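Local structure of RTX toxin (Vibrio vulnificus CMCP6, 6A7H) at residues A[158-163]-A[215-220]; A[163-168]-A[180-185]; A[174-179]-A[202-207]. The protein probably cleaves the small GTPases Ras and Rap1 as a specific endopeptidase, inactivating them. All blocks are in the same frame, centred on the assembly; numbering follows the deposited sequence.

Contact 1: A[158-163]-A[215-220]; sequences GEHYAD and KEAAKK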
loop_
_atom_site.group_PDB
_atom_site.type_symbol
_atom_site.label_atom_id
_atom_site.label_comp_id
_atom_site.label_asym_id
_atom_site.label_seq_id
_atom_site.Cartn_x
_atom_site.Cartn_y
_atom_site.Cartn_z
ATOM N N GLY A 158 13.523 23.689 4.218
ATOM C CA GLY A 158 13.710 25.111 3.971
ATOM C C GLY A 158 13.392 25.951 5.195
ATOM O O GLY A 158 13.881 25.662 6.283
ATOM N N GLU A 159 12.537 26.957 5.026
ATOM C CA GLU A 159 12.193 27.876 6.109
ATOM C C GLU A 159 11.549 27.199 7.325
ATOM O O GLU A 159 11.510 27.776 8.415
ATOM C CB GLU A 159 11.243 28.960 5.597
ATOM C CG GLU A 159 9.784 28.522 5.533
ATOM C CD GLU A 159 8.849 29.647 5.097
ATOM O OE1 GLU A 159 8.381 30.408 5.975
ATOM O OE2 GLU A 159 8.586 29.770 3.878
ATOM N N HIS A 160 11.026 25.991 7.144
ATOM C CA HIS A 160 10.318 25.320 8.234
ATOM C C HIS A 160 11.221 24.403 9.042
ATOM O O HIS A 160 10.746 23.676 9.908
ATOM C CB HIS A 160 9.129 24.521 7.686
ATOM C CG HIS A 160 8.073 25.386 7.083
ATOM N ND1 HIS A 160 7.365 26.313 7.822
ATOM C CD2 HIS A 160 7.632 25.501 5.810
ATOM C CE1 HIS A 160 6.522 26.950 7.030
ATOM N NE2 HIS A 160 6.660 26.475 5.806
ATOM N N TYR A 161 12.521 24.464 8.770
ATOM C CA TYR A 161 13.481 23.578 9.418
ATOM C C TYR A 161 13.530 23.730 10.948
ATOM O O TYR A 161 13.458 22.738 11.675
ATOM C CB TYR A 161 14.875 23.808 8.831
ATOM C CG TYR A 161 15.913 22.889 9.415
ATOM C CD1 TYR A 161 16.012 21.573 8.994
ATOM C CD2 TYR A 161 16.783 23.336 10.400
ATOM C CE1 TYR A 161 16.943 20.733 9.524
ATOM C CE2 TYR A 161 17.728 22.502 10.939
ATOM C CZ TYR A 161 17.805 21.199 10.502
ATOM O OH TYR A 161 18.754 20.362 11.049
ATOM N N ALA A 162 13.667 24.961 11.424
ATOM C CA ALA A 162 13.785 25.224 12.858
ATOM C C ALA A 162 12.557 24.725 13.644
ATOM O O ALA A 162 12.702 24.092 14.687
ATOM C CB ALA A 162 14.024 26.740 13.113
ATOM N N ASP A 163 11.357 24.996 13.142
ATOM C CA ASP A 163 10.137 24.498 13.787
ATOM C C ASP A 163 10.060 22.975 13.748
ATOM O O ASP A 163 9.783 22.309 14.753
ATOM C CB ASP A 163 8.887 25.087 13.120
ATOM C CG ASP A 163 8.648 26.550 13.495
ATOM O OD1 ASP A 163 8.849 26.909 14.668
ATOM O OD2 ASP A 163 8.247 27.344 12.618
ATOM N N LYS A 215 4.204 19.034 6.372
ATOM C CA LYS A 215 3.204 19.315 5.350
ATOM C C LYS A 215 3.328 20.715 4.750
ATOM O O LYS A 215 3.090 20.889 3.556
ATOM C CB LYS A 215 1.801 19.119 5.921
ATOM C CG LYS A 215 1.456 17.653 6.139
ATOM C CD LYS A 215 -0.053 17.434 6.261
ATOM C CE LYS A 215 -0.583 17.771 7.642
ATOM N NZ LYS A 215 -1.997 17.328 7.791
ATOM N N GLU A 216 3.696 21.709 5.559
ATOM C CA GLU A 216 3.833 23.065 5.053
ATOM C C GLU A 216 4.985 23.114 4.070
ATOM O O GLU A 216 4.852 23.674 2.987
ATOM C CB GLU A 216 4.052 24.072 6.183
ATOM C CG GLU A 216 2.809 24.368 6.999
ATOM C CD GLU A 216 1.644 24.861 6.149
ATOM O OE1 GLU A 216 1.760 25.952 5.563
ATOM O OE2 GLU A 216 0.608 24.162 6.077
ATOM N N ALA A 217 6.107 22.500 4.441
ATOM C CA ALA A 217 7.262 22.415 3.553
ATOM C C ALA A 217 6.877 21.763 2.225
ATOM O O ALA A 217 7.298 22.230 1.157
ATOM C CB ALA A 217 8.400 21.638 4.216
ATOM N N ALA A 218 6.056 20.712 2.285
ATOM C CA ALA A 218 5.637 20.027 1.057
ATOM C C ALA A 218 4.823 20.954 0.174
ATOM O O ALA A 218 5.125 21.105 -1.017
ATOM C CB ALA A 218 4.839 18.758 1.372
ATOM N N LYS A 219 3.800 21.579 0.764
ATOM C CA LYS A 219 2.912 22.479 0.033
ATOM C C LYS A 219 3.684 23.599 -0.639
ATOM O O LYS A 219 3.342 24.025 -1.737
ATOM C CB LYS A 219 1.858 23.080 0.963
ATOM C CG LYS A 219 0.748 22.121 1.389
ATOM C CD LYS A 219 -0.117 22.799 2.450
ATOM C CE LYS A 219 -1.370 22.029 2.786
ATOM N NZ LYS A 219 -2.124 22.742 3.868
ATOM N N LYS A 220 4.729 24.075 0.027
ATOM C CA LYS A 220 5.555 25.130 -0.537
ATOM C C LYS A 220 6.443 24.634 -1.678
ATOM O O LYS A 220 6.914 25.426 -2.490
ATOM C CB LYS A 220 6.416 25.772 0.551
ATOM C CG LYS A 220 5.768 26.987 1.179
ATOM C CD LYS A 220 6.615 27.561 2.294
ATOM C CE LYS A 220 5.746 28.333 3.279
ATOM N NZ LYS A 220 4.702 27.463 3.892
#

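Contact 2: A[163-168]-A[180-185]; sequences DFKQWL and ATLDES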
loop_
_atom_site.group_PDB
_atom_site.type_symbol
_atom_site.label_atom_id
_atom_site.label_comp_id
_atom_site.label_asym_id
_atom_site.label_seq_id
_atom_site.Cartn_x
_atom_site.Cartn_y
_atom_site.Cartn_z
ATOM N N ASP A 163 11.357 24.996 13.142
ATOM C CA ASP A 163 10.137 24.498 13.787
ATOM C C ASP A 163 10.060 22.975 13.748
ATOM O O ASP A 163 9.783 22.309 14.753
ATOM C CB ASP A 163 8.887 25.087 13.120
ATOM C CG ASP A 163 8.648 26.550 13.495
ATOM O OD1 ASP A 163 8.849 26.909 14.668
ATOM O OD2 ASP A 163 8.247 27.344 12.618
ATOM N N PHE A 164 10.270 22.423 12.566
ATOM C CA PHE A 164 10.240 20.991 12.440
ATOM C C PHE A 164 11.224 20.357 13.428
ATOM O O PHE A 164 10.866 19.420 14.129
ATOM C CB PHE A 164 10.555 20.531 11.018
ATOM C CG PHE A 164 10.463 19.056 10.877
ATOM C CD1 PHE A 164 9.246 18.459 10.611
ATOM C CD2 PHE A 164 11.574 18.251 11.104
ATOM C CE1 PHE A 164 9.152 17.081 10.525
ATOM C CE2 PHE A 164 11.481 16.876 11.018
ATOM C CZ PHE A 164 10.281 16.296 10.728
ATOM N N LYS A 165 12.444 20.887 13.487
ATOM C CA LYS A 165 13.488 20.358 14.378
ATOM C C LYS A 165 13.068 20.367 15.845
ATOM O O LYS A 165 13.262 19.379 16.567
ATOM C CB LYS A 165 14.779 21.168 14.227
ATOM C CG LYS A 165 15.799 20.928 15.316
ATOM C CD LYS A 165 16.977 21.860 15.149
ATOM C CE LYS A 165 18.149 21.418 15.990
ATOM N NZ LYS A 165 19.141 22.513 16.166
ATOM N N GLN A 166 12.516 21.492 16.286
ATOM C CA GLN A 166 12.061 21.620 17.660
ATOM C C GLN A 166 11.042 20.545 18.026
ATOM O O GLN A 166 11.151 19.902 19.066
ATOM C CB GLN A 166 11.447 22.987 17.893
ATOM C CG GLN A 166 10.759 23.112 19.236
ATOM C CD GLN A 166 9.952 24.388 19.339
ATOM O OE1 GLN A 166 10.423 25.467 18.972
ATOM N NE2 GLN A 166 8.719 24.270 19.810
ATOM N N TRP A 167 10.062 20.338 17.157
ATOM C CA TRP A 167 8.971 19.438 17.492
ATOM C C TRP A 167 9.369 17.996 17.262
ATOM O O TRP A 167 8.791 17.087 17.867
ATOM C CB TRP A 167 7.715 19.803 16.697
ATOM C CG TRP A 167 7.084 21.043 17.261
ATOM C CD1 TRP A 167 7.065 22.285 16.699
ATOM C CD2 TRP A 167 6.426 21.168 18.531
ATOM N NE1 TRP A 167 6.407 23.165 17.519
ATOM C CE2 TRP A 167 6.010 22.510 18.655
ATOM C CE3 TRP A 167 6.132 20.272 19.564
ATOM C CZ2 TRP A 167 5.328 22.986 19.786
ATOM C CZ3 TRP A 167 5.458 20.742 20.685
ATOM C CH2 TRP A 167 5.059 22.084 20.785
ATOM N N LEU A 168 10.376 17.790 16.410
ATOM C CA LEU A 168 10.947 16.455 16.203
ATOM C C LEU A 168 11.766 16.067 17.438
ATOM O O LEU A 168 11.657 14.954 17.966
ATOM C CB LEU A 168 11.818 16.396 14.942
ATOM C CG LEU A 168 12.603 15.078 14.797
ATOM C CD1 LEU A 168 11.660 13.949 14.491
ATOM C CD2 LEU A 168 13.722 15.155 13.749
ATOM N N ALA A 180 14.038 9.140 12.329
ATOM C CA ALA A 180 14.148 10.385 11.583
ATOM C C ALA A 180 15.465 11.060 11.933
ATOM O O ALA A 180 15.863 11.102 13.088
ATOM C CB ALA A 180 12.982 11.309 11.874
ATOM N N THR A 181 16.121 11.606 10.922
ATOM C CA THR A 181 17.465 12.141 11.068
ATOM C C THR A 181 17.593 13.481 10.331
ATOM O O THR A 181 17.153 13.630 9.187
ATOM C CB THR A 181 18.493 11.121 10.549
ATOM O OG1 THR A 181 18.662 10.093 11.532
ATOM C CG2 THR A 181 19.821 11.769 10.279
ATOM N N LEU A 182 18.165 14.466 11.007
ATOM C CA LEU A 182 18.301 15.792 10.430
ATOM C C LEU A 182 19.691 16.010 9.871
ATOM O O LEU A 182 20.682 15.533 10.426
ATOM C CB LEU A 182 17.998 16.866 11.468
ATOM C CG LEU A 182 16.572 16.895 11.981
ATOM C CD1 LEU A 182 16.462 17.913 13.100
ATOM C CD2 LEU A 182 15.622 17.217 10.840
ATOM N N ASP A 183 19.750 16.747 8.770
ATOM C CA ASP A 183 21.008 17.211 8.203
ATOM C C ASP A 183 20.881 18.725 8.020
ATOM O O ASP A 183 20.248 19.191 7.075
ATOM C CB ASP A 183 21.297 16.482 6.887
ATOM C CG ASP A 183 22.398 17.140 6.075
ATOM O OD1 ASP A 183 23.447 17.514 6.642
ATOM O OD2 ASP A 183 22.206 17.276 4.851
ATOM N N GLU A 184 21.455 19.489 8.948
ATOM C CA GLU A 184 21.170 20.918 9.040
ATOM C C GLU A 184 21.750 21.717 7.863
ATOM O O GLU A 184 21.161 22.719 7.432
ATOM C CB GLU A 184 21.678 21.462 10.389
ATOM C CG GLU A 184 21.948 22.977 10.474
ATOM C CD GLU A 184 23.289 23.409 9.888
ATOM O OE1 GLU A 184 24.318 22.760 10.180
ATOM O OE2 GLU A 184 23.314 24.403 9.129
ATOM N N SER A 185 22.881 21.266 7.328
ATOM C CA SER A 185 23.539 21.995 6.243
ATOM C C SER A 185 22.666 22.053 4.981
ATOM O O SER A 185 22.766 22.986 4.190
ATOM C CB SER A 185 24.897 21.365 5.921
ATOM O OG SER A 185 24.751 20.071 5.368
#

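Contact 3: A[174-179]-A[202-207]; sequences NGLLSK and TGAESV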
loop_
_atom_site.group_PDB
_atom_site.type_symbol
_atom_site.label_atom_id
_atom_site.label_comp_id
_atom_site.label_asym_id
_atom_site.label_seq_id
_atom_site.Cartn_x
_atom_site.Cartn_y
_atom_site.Cartn_z
ATOM N N ASN A 174 10.544 11.975 23.854
ATOM C CA ASN A 174 9.441 11.206 24.427
ATOM C C ASN A 174 9.267 9.855 23.714
ATOM O O ASN A 174 8.176 9.305 23.707
ATOM C CB ASN A 174 8.129 12.013 24.366
ATOM C CG ASN A 174 7.073 11.538 25.387
ATOM O OD1 ASN A 174 7.388 10.834 26.373
ATOM N ND2 ASN A 174 5.813 11.937 25.158
ATOM N N GLY A 175 10.334 9.341 23.093
ATOM C CA GLY A 175 10.301 8.031 22.439
ATOM C C GLY A 175 9.527 7.920 21.119
ATOM O O GLY A 175 9.265 6.818 20.620
ATOM N N LEU A 176 9.160 9.063 20.545
ATOM C CA LEU A 176 8.408 9.085 19.291
ATOM C C LEU A 176 9.295 9.532 18.130
ATOM O O LEU A 176 10.243 10.281 18.334
ATOM C CB LEU A 176 7.194 10.015 19.414
ATOM C CG LEU A 176 6.299 9.745 20.628
ATOM C CD1 LEU A 176 5.161 10.744 20.662
ATOM C CD2 LEU A 176 5.776 8.298 20.616
ATOM N N LEU A 177 8.982 9.053 16.928
ATOM C CA LEU A 177 9.660 9.449 15.689
ATOM C C LEU A 177 11.171 9.212 15.705
ATOM O O LEU A 177 11.927 9.991 15.123
ATOM C CB LEU A 177 9.374 10.926 15.382
ATOM C CG LEU A 177 7.891 11.299 15.332
ATOM C CD1 LEU A 177 7.708 12.762 15.012
ATOM C CD2 LEU A 177 7.116 10.413 14.338
ATOM N N SER A 178 11.621 8.146 16.363
ATOM C CA SER A 178 13.059 7.898 16.436
ATOM C C SER A 178 13.677 7.640 15.048
ATOM O O SER A 178 14.838 7.946 14.824
ATOM C CB SER A 178 13.361 6.723 17.369
ATOM O OG SER A 178 12.577 5.596 17.029
ATOM N N LYS A 179 12.898 7.099 14.118
ATOM C CA LYS A 179 13.384 6.844 12.763
ATOM C C LYS A 179 13.316 8.110 11.894
ATOM O O LYS A 179 12.625 8.153 10.865
ATOM C CB LYS A 179 12.588 5.713 12.110
ATOM C CG LYS A 179 12.623 4.398 12.871
ATOM C CD LYS A 179 11.837 3.308 12.134
ATOM C CE LYS A 179 11.618 2.092 13.037
ATOM N NZ LYS A 179 10.870 0.971 12.394
ATOM N N THR A 202 -0.662 11.280 15.648
ATOM C CA THR A 202 -0.939 12.673 15.950
ATOM C C THR A 202 -1.780 12.893 17.223
ATOM O O THR A 202 -2.096 14.030 17.553
ATOM C CB THR A 202 -1.648 13.373 14.761
ATOM O OG1 THR A 202 -2.898 12.726 14.483
ATOM C CG2 THR A 202 -0.766 13.329 13.544
ATOM N N GLY A 203 -2.127 11.829 17.941
ATOM C CA GLY A 203 -2.695 11.986 19.277
ATOM C C GLY A 203 -1.663 12.609 20.212
ATOM O O GLY A 203 -2.001 13.201 21.234
ATOM N N ALA A 204 -0.388 12.453 19.863
ATOM C CA ALA A 204 0.683 13.146 20.551
ATOM C C ALA A 204 0.881 14.504 19.893
ATOM O O ALA A 204 1.210 14.582 18.710
ATOM C CB ALA A 204 1.977 12.333 20.504
ATOM N N GLU A 205 0.695 15.573 20.659
ATOM C CA GLU A 205 0.798 16.903 20.094
ATOM C C GLU A 205 2.148 17.176 19.426
ATOM O O GLU A 205 2.203 17.869 18.410
ATOM C CB GLU A 205 0.525 17.967 21.163
ATOM C CG GLU A 205 0.502 19.357 20.582
ATOM C CD GLU A 205 -0.074 20.399 21.518
ATOM O OE1 GLU A 205 -0.262 20.114 22.728
ATOM O OE2 GLU A 205 -0.348 21.509 21.023
ATOM N N SER A 206 3.240 16.655 19.976
ATOM C CA SER A 206 4.527 16.985 19.387
ATOM C C SER A 206 4.641 16.423 17.960
ATOM O O SER A 206 5.200 17.075 17.082
ATOM C CB SER A 206 5.676 16.476 20.255
ATOM O OG SER A 206 5.670 15.068 20.340
ATOM N N VAL A 207 4.105 15.223 17.741
ATOM C CA VAL A 207 4.070 14.624 16.408
ATOM C C VAL A 207 3.137 15.428 15.504
ATOM O O VAL A 207 3.470 15.717 14.354
ATOM C CB VAL A 207 3.598 13.143 16.432
ATOM C CG1 VAL A 207 3.521 12.582 15.009
ATOM C CG2 VAL A 207 4.535 12.304 17.258
HETATM O O HOH W 1 5.327 14.167 23.065
#

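Contact 1: A[158-163]-A[215-220]
The imidazole of His160 lies between Glu216 and Glu159, with Lys220 at its rim. Over one face comes Glu216 CB, 3.8 Å from the ring centroid and 22° off its normal, a CH-pi contact displaced toward the rim. CG of Glu159, the residue just before, covers the opposite face, over its centre. In the ring plane NE2 accepts a hydrogen bond from Lys220 NZ (2.9 Å), which uses its lone pair; the ammonium sits only 7° out of that plane, and the lysine chain gets there by a bend at its last torsion (chi4 60°). His160 is the N-cap residue of helix 161-173, so the contact joins the start of this helix to the last turns of helix 205-221, at the surface of the region matching the C2 domain of Pasteurella multocida toxin. CD2 of the ring also nears the backbone at Ala217 N, 3.6 Å away. Glu159 crosses Lys220 at about a right angle, its OE2 3.2 Å from Lys220 CE but 4.5 Å from NZ, beyond a salt bridge. Lys220 NZ makes a long salt bridge to Glu216 OE1 (3.7 Å), and Lys219 NZ another long one to Glu216 OE2.

Contact 2: A[163-168]-A[180-185]
A helix packed on a face of a small antiparallel sheet sets the frame here: Leu182, on the edge strand 180-183, points its side chain into the surface of helix 161-173 formed by Phe164, Lys165 and Leu168. The two methyl groups of Leu182 divide the work. CD1 lies against the aliphatic base of Lys165, 3.8 Å from Lys165 CG, the two side chains crossing at about a right angle. CD2 comes to the edge of the Phe164 ring, near its plane, with Phe164 CE2 4.2 Å away. Leu168 and Leu182 reach toward each other tip to tip, Leu168 CD2 standing 3.8 Å from Leu182 CG. With CG anti to the backbone N (chi1 172°), Leu168 points its fork at the strand, CD2 to Leu182 and CD1 to Ala180, where Leu168 CD1 rests 3.9 Å from Ala180 CB. The helix and strand segments run roughly antiparallel, at 142° with axes 10.5 Å apart, and the loop 174-179 lies in the connection between them. Alternation along the strand sends Ala180 and Leu182 to the helix, whereas Thr181 faces the other way, onto Leu147 and Phe149. Val189 of the central strand 188-191 touches both Phe164 and Leu182 and thus extends the apolar layer under the helix. Lys165 itself is exposed, its chain extended beyond CG.

Contact 3: A[174-179]-A[202-207]
The connection that leaves helix 161-173 through a Schellman motif packs on the start of helix 205-221, with Leu176 and Leu177 meeting Ala204 and Val207. In the motif Gly175, with its positive phi, is the C-prime residue: Leu176 N bonds back to Ser171 O and Gly175 N to Gln172 O, which ends the helix and turns the chain toward strand 180-183. Leu176 leads with one methyl, CD1, which lies 3.6 Å from Ala204 CB and 3.8 Å from Val207 CG2; its side chain and that of Val207 cross at about a right angle. Leu177 approaches the same valine methyl obliquely, its CD1 3.9 Å from Val207 CG2, so this one branch is shared by two consecutive leucines. In Val207, chi1 of 178° puts CG1 anti to the backbone N, which leaves CG2 beside that N and facing the leucines. Since Ala204 is the N-cap residue of helix 205-221, the apolar patch joins the loop following helix 161-173 to the beginning of helix 205-221. Leu168 and Tyr193 also touch Leu177, while Ser361 and Ala365 of helix 361-369 lie against Leu176, extending the packing to a helix much later in the chain. A polar link borders the leucines: one water accepts a bond from Asn174 ND2 (3.1 Å) and is hydrogen-bonded to Ser206 OG at 2.9 Å. The same hydroxyl is hydrogen-bonded to Ser171 OG on helix 161-173, so Ser206 OG meets both the water and Ser171. Backbone polar groups of the connection are held as well: Leu177 O takes a bond from Gln172 NE2, and Lys179 N bonds to Tyr193 OH.

Overall arrangement
From the N terminus, the chain passes a run of helices, then strand 153-156 and helix 161-173. Contact 1 closes the widest loop, bringing the start of that helix to the end of helix 205-221; contacts 2 and 3 both nest inside it. Contact 2 closes a short helix-loop-strand connection between helix 161-173 and strand 180-183. Contact 3 crosses it, because residues 174-179 lie between the two segments of contact 2 while 202-207 come after both. Trp167 against Ser206 and Leu168 against Leu177 join contacts 2 and 3, and Tyr161 joins contact 1 to contact 2. They tie helices 161-173 and 205-221, the loop 174-179 and edge strand 180-183 together.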